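Beta-n-acetylhexosaminidase (Streptococcus pneumoniae, PDB 4AZI) hydrolyses terminal beta-linked N-acetyl-D-hexosamine residues, probably from glycans, as one of the tandem family 20 glycoside hydrolase modules of the pneumococcal exo-enzyme StrH. Local coordinates at residues A[20-23]-A[24-28]; A[66-69]-A[70-73]; A[211-214]-A[215-218]; A[400-403]-A[404-407]. The protein carries 2 engineered substitutions. All blocks are in the same frame, centred on the assembly; numbering follows the deposited sequence.

Contact 1. Residues A[20-23]-A[24-28]; sequences KYFT and LNQLK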
loop_
_atom_site.group_PDB
_atom_site.type_symbol
_atom_site.label_atom_id
_atom_site.label_comp_id
_atom_site.label_asym_id
_atom_site.label_seq_id
_atom_site.Cartn_x
_atom_site.Cartn_y
_atom_site.Cartn_z
ATOM N N LYS A 20 -2.543 1.764 13.073
ATOM C CA LYS A 20 -3.805 1.424 13.734
ATOM C C LYS A 20 -4.218 -0.020 13.450
ATOM O O LYS A 20 -4.044 -0.515 12.333
ATOM C CB LYS A 20 -4.892 2.397 13.280
ATOM C CG LYS A 20 -6.219 2.301 14.020
ATOM C CD LYS A 20 -7.175 3.380 13.524
ATOM C CE LYS A 20 -8.587 3.168 14.065
ATOM N NZ LYS A 20 -8.631 3.312 15.542
ATOM N N TYR A 21 -4.768 -0.693 14.464
ATOM C CA TYR A 21 -5.219 -2.077 14.303
ATOM C C TYR A 21 -6.545 -2.135 13.549
ATOM O O TYR A 21 -7.478 -1.387 13.850
ATOM C CB TYR A 21 -5.318 -2.806 15.657
ATOM C CG TYR A 21 -5.741 -4.261 15.545
ATOM C CD1 TYR A 21 -4.806 -5.267 15.289
ATOM C CD2 TYR A 21 -7.078 -4.631 15.691
ATOM C CE1 TYR A 21 -5.194 -6.598 15.177
ATOM C CE2 TYR A 21 -7.479 -5.958 15.580
ATOM C CZ TYR A 21 -6.537 -6.937 15.323
ATOM O OH TYR A 21 -6.942 -8.256 15.212
ATOM N N PHE A 22 -6.605 -3.016 12.556
ATOM C CA PHE A 22 -7.847 -3.350 11.863
ATOM C C PHE A 22 -8.072 -4.850 12.033
ATOM O O PHE A 22 -7.148 -5.643 11.846
ATOM C CB PHE A 22 -7.760 -3.024 10.362
ATOM C CG PHE A 22 -7.903 -1.561 10.033
ATOM C CD1 PHE A 22 -6.837 -0.687 10.196
ATOM C CD2 PHE A 22 -9.102 -1.057 9.533
ATOM C CE1 PHE A 22 -6.966 0.664 9.892
ATOM C CE2 PHE A 22 -9.236 0.294 9.227
ATOM C CZ PHE A 22 -8.161 1.154 9.406
ATOM N N THR A 23 -9.289 -5.251 12.386
ATOM C CA THR A 23 -9.579 -6.677 12.516
ATOM C C THR A 23 -9.676 -7.282 11.131
ATOM O O THR A 23 -9.979 -6.578 10.161
ATOM C CB THR A 23 -10.920 -6.952 13.241
ATOM O OG1 THR A 23 -12.003 -6.565 12.390
ATOM C CG2 THR A 23 -11.001 -6.201 14.560
ATOM N N LEU A 24 -9.435 -8.587 11.036
ATOM C CA LEU A 24 -9.606 -9.300 9.774
ATOM C C LEU A 24 -10.985 -9.055 9.149
ATOM O O LEU A 24 -11.080 -8.832 7.946
ATOM C CB LEU A 24 -9.308 -10.802 9.935
ATOM C CG LEU A 24 -9.646 -11.764 8.789
ATOM C CD1 LEU A 24 -8.846 -11.471 7.524
ATOM C CD2 LEU A 24 -9.442 -13.204 9.246
ATOM N N ASN A 25 -12.047 -9.084 9.954
ATOM C CA ASN A 25 -13.383 -8.800 9.428
ATOM C C ASN A 25 -13.535 -7.390 8.859
ATOM O O ASN A 25 -14.239 -7.195 7.870
ATOM C CB ASN A 25 -14.473 -9.089 10.466
ATOM C CG ASN A 25 -14.765 -10.575 10.602
ATOM O OD1 ASN A 25 -14.546 -11.350 9.671
ATOM N ND2 ASN A 25 -15.252 -10.982 11.770
ATOM N N GLN A 26 -12.868 -6.412 9.475
ATOM C CA GLN A 26 -12.895 -5.049 8.960
ATOM C C GLN A 26 -12.247 -4.990 7.578
ATOM O O GLN A 26 -12.759 -4.324 6.683
ATOM C CB GLN A 26 -12.223 -4.071 9.929
ATOM C CG GLN A 26 -13.111 -3.660 11.096
ATOM C CD GLN A 26 -12.367 -2.867 12.157
ATOM O OE1 GLN A 26 -11.208 -3.139 12.454
ATOM N NE2 GLN A 26 -13.044 -1.884 12.743
ATOM N N LEU A 27 -11.145 -5.717 7.407
ATOM C CA LEU A 27 -10.408 -5.712 6.144
ATOM C C LEU A 27 -11.148 -6.478 5.049
ATOM O O LEU A 27 -11.172 -6.041 3.897
ATOM C CB LEU A 27 -8.983 -6.222 6.351
ATOM C CG LEU A 27 -8.190 -5.382 7.370
ATOM C CD1 LEU A 27 -6.939 -6.098 7.855
ATOM C CD2 LEU A 27 -7.854 -4.002 6.817
ATOM N N LYS A 28 -11.788 -7.585 5.425
ATOM C CA LYS A 28 -12.652 -8.335 4.509
ATOM C C LYS A 28 -13.767 -7.443 3.962
ATOM O O LYS A 28 -14.053 -7.481 2.769
ATOM C CB LYS A 28 -13.250 -9.573 5.192
ATOM C CG LYS A 28 -12.311 -10.769 5.315
ATOM C CD LYS A 28 -12.970 -11.900 6.104
ATOM C CE LYS A 28 -12.695 -13.264 5.491
ATOM N NZ LYS A 28 -13.409 -14.393 6.175
HETATM O O HOH W 1 -8.759 -9.825 13.659
HETATM O O HOH W 2 -10.408 -2.501 15.002
#
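T23 and Q26 exchange bonds in both directions across the first turn of a helix, a textbook capping box. T23 holds the N-cap position, with OG1 tucked between its own backbone N and carbonyl carbon (chi1 70°); from there OG1 accepts the amide of Q26, N to OG1 measuring 3.0 Å. The return bond comes from the Q26 side chain. A chi1 of -80° sets CG beside the backbone N of Q26, and the chain then runs extended to bring OE1 within 2.9 Å of T23 N. That donor arrives in the carbonyl plane, on a lone pair of OE1, with a nearly straight N-H...O angle of 165°. A water also donates to Q26 OE1, at 2.7 Å, so two donors grip this oxygen and together should limit rotation of the amide. The same water reaches weakly to Y21 O. A second water stands between Y21 OH and L24 N, accepting from the latter at 3.0 Å, and so serves another amide of the opening turn.

An apolar contact accompanies the capping box. F22, just before the cap, meets L27 crosswise, its CB 3.7 Å from L27 CD2; residues at these positions in contact make a hydrophobic staple. T23 O then accepts L27 N at 3.1 Å as the regular helical ladder begins.

The capped helix 24-37 follows the first barrel strand, 10-16. Its L24 and L27 pack on helix 94-106, where E99 pairs with K28, while the F22 ring makes an edge-to-face contact with Y337 in a later loop.

Contact 2. Residues A[66-69]-A[70-73]; sequences TYAS and DDVK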
loop_
_atom_site.group_PDB
_atom_site.type_symbol
_atom_site.label_atom_id
_atom_site.label_comp_id
_atom_site.label_asym_id
_atom_site.label_seq_id
_atom_site.Cartn_x
_atom_site.Cartn_y
_atom_site.Cartn_z
ATOM N N THR A 66 21.489 -15.832 16.070
ATOM C CA THR A 66 20.062 -15.987 15.844
ATOM C C THR A 66 19.264 -15.355 16.959
ATOM O O THR A 66 19.663 -15.383 18.124
ATOM C CB THR A 66 19.624 -17.458 15.697
ATOM O OG1 THR A 66 19.828 -18.157 16.934
ATOM C CG2 THR A 66 20.404 -18.121 14.593
ATOM N N TYR A 67 18.135 -14.777 16.577
ATOM C CA TYR A 67 17.172 -14.246 17.523
ATOM C C TYR A 67 15.976 -15.174 17.418
ATOM O O TYR A 67 15.392 -15.333 16.337
ATOM C CB TYR A 67 16.793 -12.795 17.171
ATOM C CG TYR A 67 17.988 -11.876 16.918
ATOM C CD1 TYR A 67 18.702 -11.951 15.723
ATOM C CD2 TYR A 67 18.405 -10.947 17.873
ATOM C CE1 TYR A 67 19.794 -11.134 15.480
ATOM C CE2 TYR A 67 19.500 -10.111 17.636
ATOM C CZ TYR A 67 20.188 -10.217 16.437
ATOM O OH TYR A 67 21.275 -9.411 16.163
ATOM N N ALA A 68 15.652 -15.816 18.536
ATOM C CA ALA A 68 14.603 -16.841 18.596
ATOM C C ALA A 68 13.222 -16.262 18.315
ATOM O O ALA A 68 12.951 -15.104 18.644
ATOM C CB ALA A 68 14.627 -17.531 19.949
ATOM N N SER A 69 12.352 -17.074 17.719
ATOM C CA SER A 69 11.008 -16.633 17.331
ATOM C C SER A 69 10.199 -15.964 18.446
ATOM O O SER A 69 9.626 -14.908 18.218
ATOM C CB SER A 69 10.200 -17.775 16.705
ATOM O OG SER A 69 8.902 -17.329 16.320
ATOM N N ASP A 70 10.152 -16.575 19.631
ATOM C CA ASP A 70 9.379 -16.028 20.759
ATOM C C ASP A 70 9.877 -14.657 21.205
ATOM O O ASP A 70 9.085 -13.795 21.571
ATOM C CB ASP A 70 9.406 -16.965 21.975
ATOM C CG ASP A 70 8.582 -18.219 21.779
ATOM O OD1 ASP A 70 7.669 -18.246 20.920
ATOM O OD2 ASP A 70 8.861 -19.194 22.510
ATOM N N ASP A 71 11.195 -14.478 21.198
ATOM C CA ASP A 71 11.809 -13.227 21.630
ATOM C C ASP A 71 11.554 -12.101 20.639
ATOM O O ASP A 71 11.367 -10.945 21.033
ATOM C CB ASP A 71 13.307 -13.409 21.825
ATOM C CG ASP A 71 13.631 -14.357 22.959
ATOM O OD1 ASP A 71 12.737 -14.631 23.789
ATOM O OD2 ASP A 71 14.781 -14.821 23.017
ATOM N N VAL A 72 11.543 -12.451 19.356
ATOM C CA VAL A 72 11.258 -11.481 18.299
ATOM C C VAL A 72 9.799 -11.035 18.394
ATOM O O VAL A 72 9.506 -9.834 18.389
ATOM C CB VAL A 72 11.598 -12.052 16.909
ATOM C CG1 VAL A 72 11.035 -11.172 15.803
ATOM C CG2 VAL A 72 13.109 -12.205 16.757
ATOM N N LYS A 73 8.896 -12.005 18.510
ATOM C CA LYS A 73 7.471 -11.714 18.689
ATOM C C LYS A 73 7.208 -10.808 19.895
ATOM O O LYS A 73 6.449 -9.847 19.793
ATOM C CB LYS A 73 6.662 -12.998 18.819
ATOM C CG LYS A 73 6.585 -13.821 17.545
ATOM C CD LYS A 73 5.833 -15.122 17.780
ATOM C CE LYS A 73 5.521 -15.775 16.452
ATOM N NZ LYS A 73 4.807 -17.071 16.579
HETATM O O HOH W 3 16.788 -15.033 21.248
HETATM O O HOH W 4 7.138 -18.245 18.039
#
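S69 OG is gripped from two sources: it bonds to M58 N and to a water 2.6 Å away that also donates to D70 OD1 and accepts from K73 NZ. The hydroxyl lies trans to its own amide (chi1 -179°), on the flank along which the outstretched K73 chain passes, and K73 CE comes to 3.7 Å from S69 OG. The ammonium of K73 donates in turn to D56 O, which together with the bond to M58 fastens the turn to the loop ahead of strand 60-62.

A68 is the N-cap residue, yet its methyl side chain can accept no hydrogen bond, and the helix start is organised by other means. D71, three residues on, directs OD2 back toward the cap, where a second water donates to it at 2.7 Å and accepts from A68 N, so that half of a capping box is rebuilt through water. A68 O accepts V72 N at 3.1 Å and, weakly, D71 N. The acidic side chains of D70 and D71 in this first turn would probably interact favourably with the helix dipole. On the inner side, Y67 CB touches V72 CG2 at 3.8 Å, the hydrophobic staple of this helix.

The turn therefore joins strand 65-67, the second arm of a two-stranded antiparallel hairpin with 60-62, to helix 69-83. The Y67 ring packs edge-to-face with F158 of helix 153-170, linking this excursion between the second and third barrel strands to the barrel's outer layer.

Contact 3. Residues A[211-214]-A[215-218]; sequences NTLA and AMAK. With BCN (bicine), chain J.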
loop_
_atom_site.group_PDB
_atom_site.type_symbol
_atom_site.label_atom_id
_atom_site.label_comp_id
_atom_site.label_asym_id
_atom_site.label_seq_id
_atom_site.Cartn_x
_atom_site.Cartn_y
_atom_site.Cartn_z
ATOM N N ASN A 211 18.295 0.104 -2.806
ATOM C CA ASN A 211 18.592 -0.811 -3.889
ATOM C C ASN A 211 18.626 -2.269 -3.398
ATOM O O ASN A 211 18.126 -3.181 -4.077
ATOM C CB ASN A 211 19.914 -0.413 -4.573
ATOM C CG ASN A 211 19.820 0.909 -5.333
ATOM O OD1 ASN A 211 18.726 1.392 -5.639
ATOM N ND2 ASN A 211 20.983 1.500 -5.654
ATOM N N THR A 212 19.190 -2.476 -2.209
ATOM C CA THR A 212 19.190 -3.788 -1.568
ATOM C C THR A 212 17.769 -4.359 -1.421
ATOM O O THR A 212 17.499 -5.500 -1.843
ATOM C CB THR A 212 19.933 -3.747 -0.213
ATOM O OG1 THR A 212 21.320 -3.447 -0.453
ATOM C CG2 THR A 212 19.828 -5.075 0.506
ATOM N N LEU A 213 16.866 -3.562 -0.839
ATOM C CA LEU A 213 15.474 -3.981 -0.665
ATOM C C LEU A 213 14.745 -4.255 -1.986
ATOM O O LEU A 213 13.858 -5.120 -2.037
ATOM C CB LEU A 213 14.679 -2.971 0.177
ATOM C CG LEU A 213 15.072 -2.809 1.650
ATOM C CD1 LEU A 213 13.931 -2.157 2.412
ATOM C CD2 LEU A 213 15.440 -4.140 2.297
ATOM N N ALA A 214 15.109 -3.505 -3.028
ATOM C CA ALA A 214 14.576 -3.704 -4.383
ATOM C C ALA A 214 15.062 -5.039 -4.938
ATOM O O ALA A 214 14.266 -5.850 -5.437
ATOM C CB ALA A 214 14.993 -2.552 -5.302
ATOM N N ALA A 215 16.367 -5.279 -4.819
ATOM C CA ALA A 215 16.970 -6.548 -5.234
ATOM C C ALA A 215 16.357 -7.738 -4.493
ATOM O O ALA A 215 16.130 -8.805 -5.074
ATOM C CB ALA A 215 18.467 -6.512 -5.007
ATOM N N MET A 216 16.087 -7.540 -3.208
ATOM C CA MET A 216 15.565 -8.593 -2.372
ATOM C C MET A 216 14.175 -8.974 -2.855
ATOM O O MET A 216 13.840 -10.163 -2.939
ATOM C CB MET A 216 15.531 -8.135 -0.920
ATOM C CG MET A 216 16.816 -8.411 -0.156
ATOM S SD MET A 216 16.891 -7.565 1.435
ATOM C CE MET A 216 15.416 -8.176 2.272
ATOM N N ALA A 217 13.391 -7.947 -3.175
ATOM C CA ALA A 217 12.041 -8.099 -3.685
ATOM C C ALA A 217 12.064 -8.934 -4.951
ATOM O O ALA A 217 11.326 -9.908 -5.056
ATOM C CB ALA A 217 11.416 -6.733 -3.960
ATOM N N LYS A 218 12.939 -8.562 -5.891
ATOM C CA LYS A 218 13.009 -9.213 -7.194
ATOM C C LYS A 218 13.465 -10.669 -7.146
ATOM O O LYS A 218 12.972 -11.495 -7.921
ATOM C CB LYS A 218 13.906 -8.409 -8.157
ATOM C CG LYS A 218 13.266 -7.115 -8.664
ATOM C CD LYS A 218 14.153 -6.364 -9.653
ATOM C CE LYS A 218 15.221 -5.517 -8.971
ATOM N NZ LYS A 218 16.045 -4.780 -9.981
HETATM N N1 BCN J . 22.220 -7.322 -3.748
HETATM C C1 BCN J . 21.379 -8.517 -3.466
HETATM C C2 BCN J . 20.482 -8.366 -2.224
HETATM O O21 BCN J . 21.029 -8.028 -1.150
HETATM O O22 BCN J . 19.267 -8.613 -2.379
HETATM C C3 BCN J . 21.626 -6.014 -3.372
HETATM C C4 BCN J . 22.564 -4.833 -3.659
HETATM O O4 BCN J . 21.874 -3.872 -4.469
HETATM C C5 BCN J . 22.842 -7.403 -5.101
HETATM C C6 BCN J . 21.865 -7.137 -6.266
HETATM O O6 BCN J . 21.515 -8.374 -6.894
#
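L213 and M216 lie side by side and pointing the same way on helix 203-219, a helix of the outer layer of a TIM barrel, between its fourth and fifth strands. Their flanks meet through L213 CD2 and M216 SD, 3.8 Å apart. M216 keeps an extended course through CG and then bends at the thioether (chi3 58°), which brings CE to 4.0 Å from the same leucine methyl, CD2 of L213. L213 goes on to F179 of strand 176-180, whereas M216 packs against M167 of helix 153-170. One turn of helix thus wedges apolar chains between the barrel wall and a neighbouring helix.

T212 meets M216 at a slant, its methyl CG2 4.0 Å from SD. Its hydroxyl turns instead to E208 O, one turn back.

N211 and K218 reach the loop before strand 246-249. N211 uses both amide atoms there, to Q240 O and D242 N, and K218, bent at chi3, forms salt bridges with D242 and D244. The backbone ladder beneath is regular: M216 N reaches T212 O at 2.8 Å and A217 N reaches L213 O at 3.1 Å.

Bicine lies against the carbon atoms of T212, A215 and M216, probably as a component of the crystallisation or buffer solution, and E219 completes its pocket. The approaches are van der Waals ones. One carboxylate oxygen, O21, faces T212 CG2; the other, O22, lies 3.5 Å from A215 CB and 3.3 Å from M216 CG.

Contact 4. Residues A[400-403]-A[404-407]; sequences NKQA and ELDT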
loop_
_atom_site.group_PDB
_atom_site.type_symbol
_atom_site.label_atom_id
_atom_site.label_comp_id
_atom_site.label_asym_id
_atom_site.label_seq_id
_atom_site.Cartn_x
_atom_site.Cartn_y
_atom_site.Cartn_z
ATOM N N ASN A 400 -19.859 1.791 -15.855
ATOM C CA ASN A 400 -20.935 2.386 -16.655
ATOM C C ASN A 400 -22.044 1.405 -17.022
ATOM O O ASN A 400 -23.150 1.823 -17.367
ATOM C CB ASN A 400 -20.377 3.003 -17.935
ATOM C CG ASN A 400 -19.639 4.295 -17.679
ATOM O OD1 ASN A 400 -20.196 5.229 -17.111
ATOM N ND2 ASN A 400 -18.372 4.354 -18.094
ATOM N N LYS A 401 -21.747 0.109 -16.928
ATOM C CA LYS A 401 -22.605 -0.930 -17.504
ATOM C C LYS A 401 -23.176 -1.938 -16.498
ATOM O O LYS A 401 -23.285 -3.136 -16.801
ATOM C CB LYS A 401 -21.855 -1.662 -18.624
ATOM C CG LYS A 401 -21.461 -0.780 -19.798
ATOM C CD LYS A 401 -22.677 -0.303 -20.584
ATOM C CE LYS A 401 -22.321 0.846 -21.521
ATOM N NZ LYS A 401 -21.496 0.387 -22.672
ATOM N N GLN A 402 -23.559 -1.455 -15.320
ATOM C CA GLN A 402 -24.145 -2.329 -14.302
ATOM C C GLN A 402 -25.491 -2.898 -14.747
ATOM O O GLN A 402 -25.719 -4.103 -14.649
ATOM C CB GLN A 402 -24.290 -1.611 -12.955
ATOM C CG GLN A 402 -24.552 -2.551 -11.787
ATOM C CD GLN A 402 -23.496 -3.636 -11.653
ATOM O OE1 GLN A 402 -22.296 -3.369 -11.740
ATOM N NE2 GLN A 402 -23.938 -4.869 -11.446
ATOM N N ALA A 403 -26.373 -2.025 -15.230
ATOM C CA ALA A 403 -27.685 -2.434 -15.727
ATOM C C ALA A 403 -27.547 -3.565 -16.748
ATOM O O ALA A 403 -28.257 -4.573 -16.675
ATOM C CB ALA A 403 -28.417 -1.244 -16.327
ATOM N N GLU A 404 -26.593 -3.400 -17.661
ATOM C CA GLU A 404 -26.314 -4.366 -18.715
ATOM C C GLU A 404 -25.856 -5.710 -18.145
ATOM O O GLU A 404 -26.352 -6.759 -18.561
ATOM C CB GLU A 404 -25.281 -3.790 -19.702
ATOM C CG GLU A 404 -25.790 -2.634 -20.577
ATOM C CD GLU A 404 -25.933 -1.293 -19.851
ATOM O OE1 GLU A 404 -25.716 -1.208 -18.621
ATOM O OE2 GLU A 404 -26.272 -0.295 -20.528
ATOM N N LEU A 405 -24.934 -5.675 -17.181
ATOM C CA LEU A 405 -24.510 -6.888 -16.467
ATOM C C LEU A 405 -25.664 -7.541 -15.694
ATOM O O LEU A 405 -25.813 -8.764 -15.710
ATOM C CB LEU A 405 -23.344 -6.598 -15.515
ATOM C CG LEU A 405 -22.787 -7.763 -14.685
ATOM C CD1 LEU A 405 -22.338 -8.932 -15.556
ATOM C CD2 LEU A 405 -21.641 -7.286 -13.808
ATOM N N ASP A 406 -26.469 -6.721 -15.027
ATOM C CA ASP A 406 -27.607 -7.213 -14.252
ATOM C C ASP A 406 -28.593 -8.014 -15.101
ATOM O O ASP A 406 -29.067 -9.065 -14.672
ATOM C CB ASP A 406 -28.314 -6.056 -13.544
ATOM C CG ASP A 406 -27.426 -5.367 -12.511
ATOM O OD1 ASP A 406 -26.438 -5.970 -12.041
ATOM O OD2 ASP A 406 -27.725 -4.210 -12.162
ATOM N N THR A 407 -28.881 -7.515 -16.305
ATOM C CA THR A 407 -29.730 -8.214 -17.280
ATOM C C THR A 407 -29.149 -9.580 -17.624
ATOM O O THR A 407 -29.878 -10.565 -17.706
ATOM C CB THR A 407 -29.893 -7.396 -18.581
ATOM O OG1 THR A 407 -30.327 -6.068 -18.264
ATOM C CG2 THR A 407 -30.903 -8.063 -19.541
#
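E404, A403 and Q402 carry most of this exposed helix start. E404 bends at chi2 (75°) and curls back over the turn, which sets OE1 3.3 Å from K401 CA and 3.5 Å from the methyl CB of A403. The lysine chain slants across it, K401 CD meeting E404 CD at 3.5 Å. Charge does not close the gap, for K401 NZ stays 5.3 Å from E404 OE2.

Q402 faces another way and pairs with D406 one turn on. A bend at chi2 carries its NE2 to D406 OD1, 2.8 Å away, meeting the oxygen on the syn side yet 30° out of the carboxylate plane. The amide is held at its other end too, since OE1 accepts from N360 N. A403 contributes chiefly its carbonyl, which accepts T407 N at 3.0 Å, with T407 OG1 equally close.

L405, on the inner side, packs on Y361 and L397. The chemistry is therefore that of a solvent-facing turn: a neutral amide holds the aspartate by a tilted bond, while lysine and glutamate share aliphatic contact and probably a mild electrostatic attraction, without a salt bridge.

Contacts 1, 2 and 4 each lie at the start of a helix, whereas contact 3 falls well inside one. Contacts 1 and 3 stand on opposite sides of the chain's centre, about 29 Å apart between centres, both in the helical layer round the barrel. Contact 1 directly follows R19 of the inhibitor pocket, and the F22 side chain is about 11 Å from that ligand. Contact 3 supplies four of the five residues round bicine, a separate site. Contact 2, with nearest atoms about 14 Å from contact 3, belongs to an excursion from the barrel. Contact 4 is remote, its centre about 53 Å from that of contact 2, in the C-terminal helices.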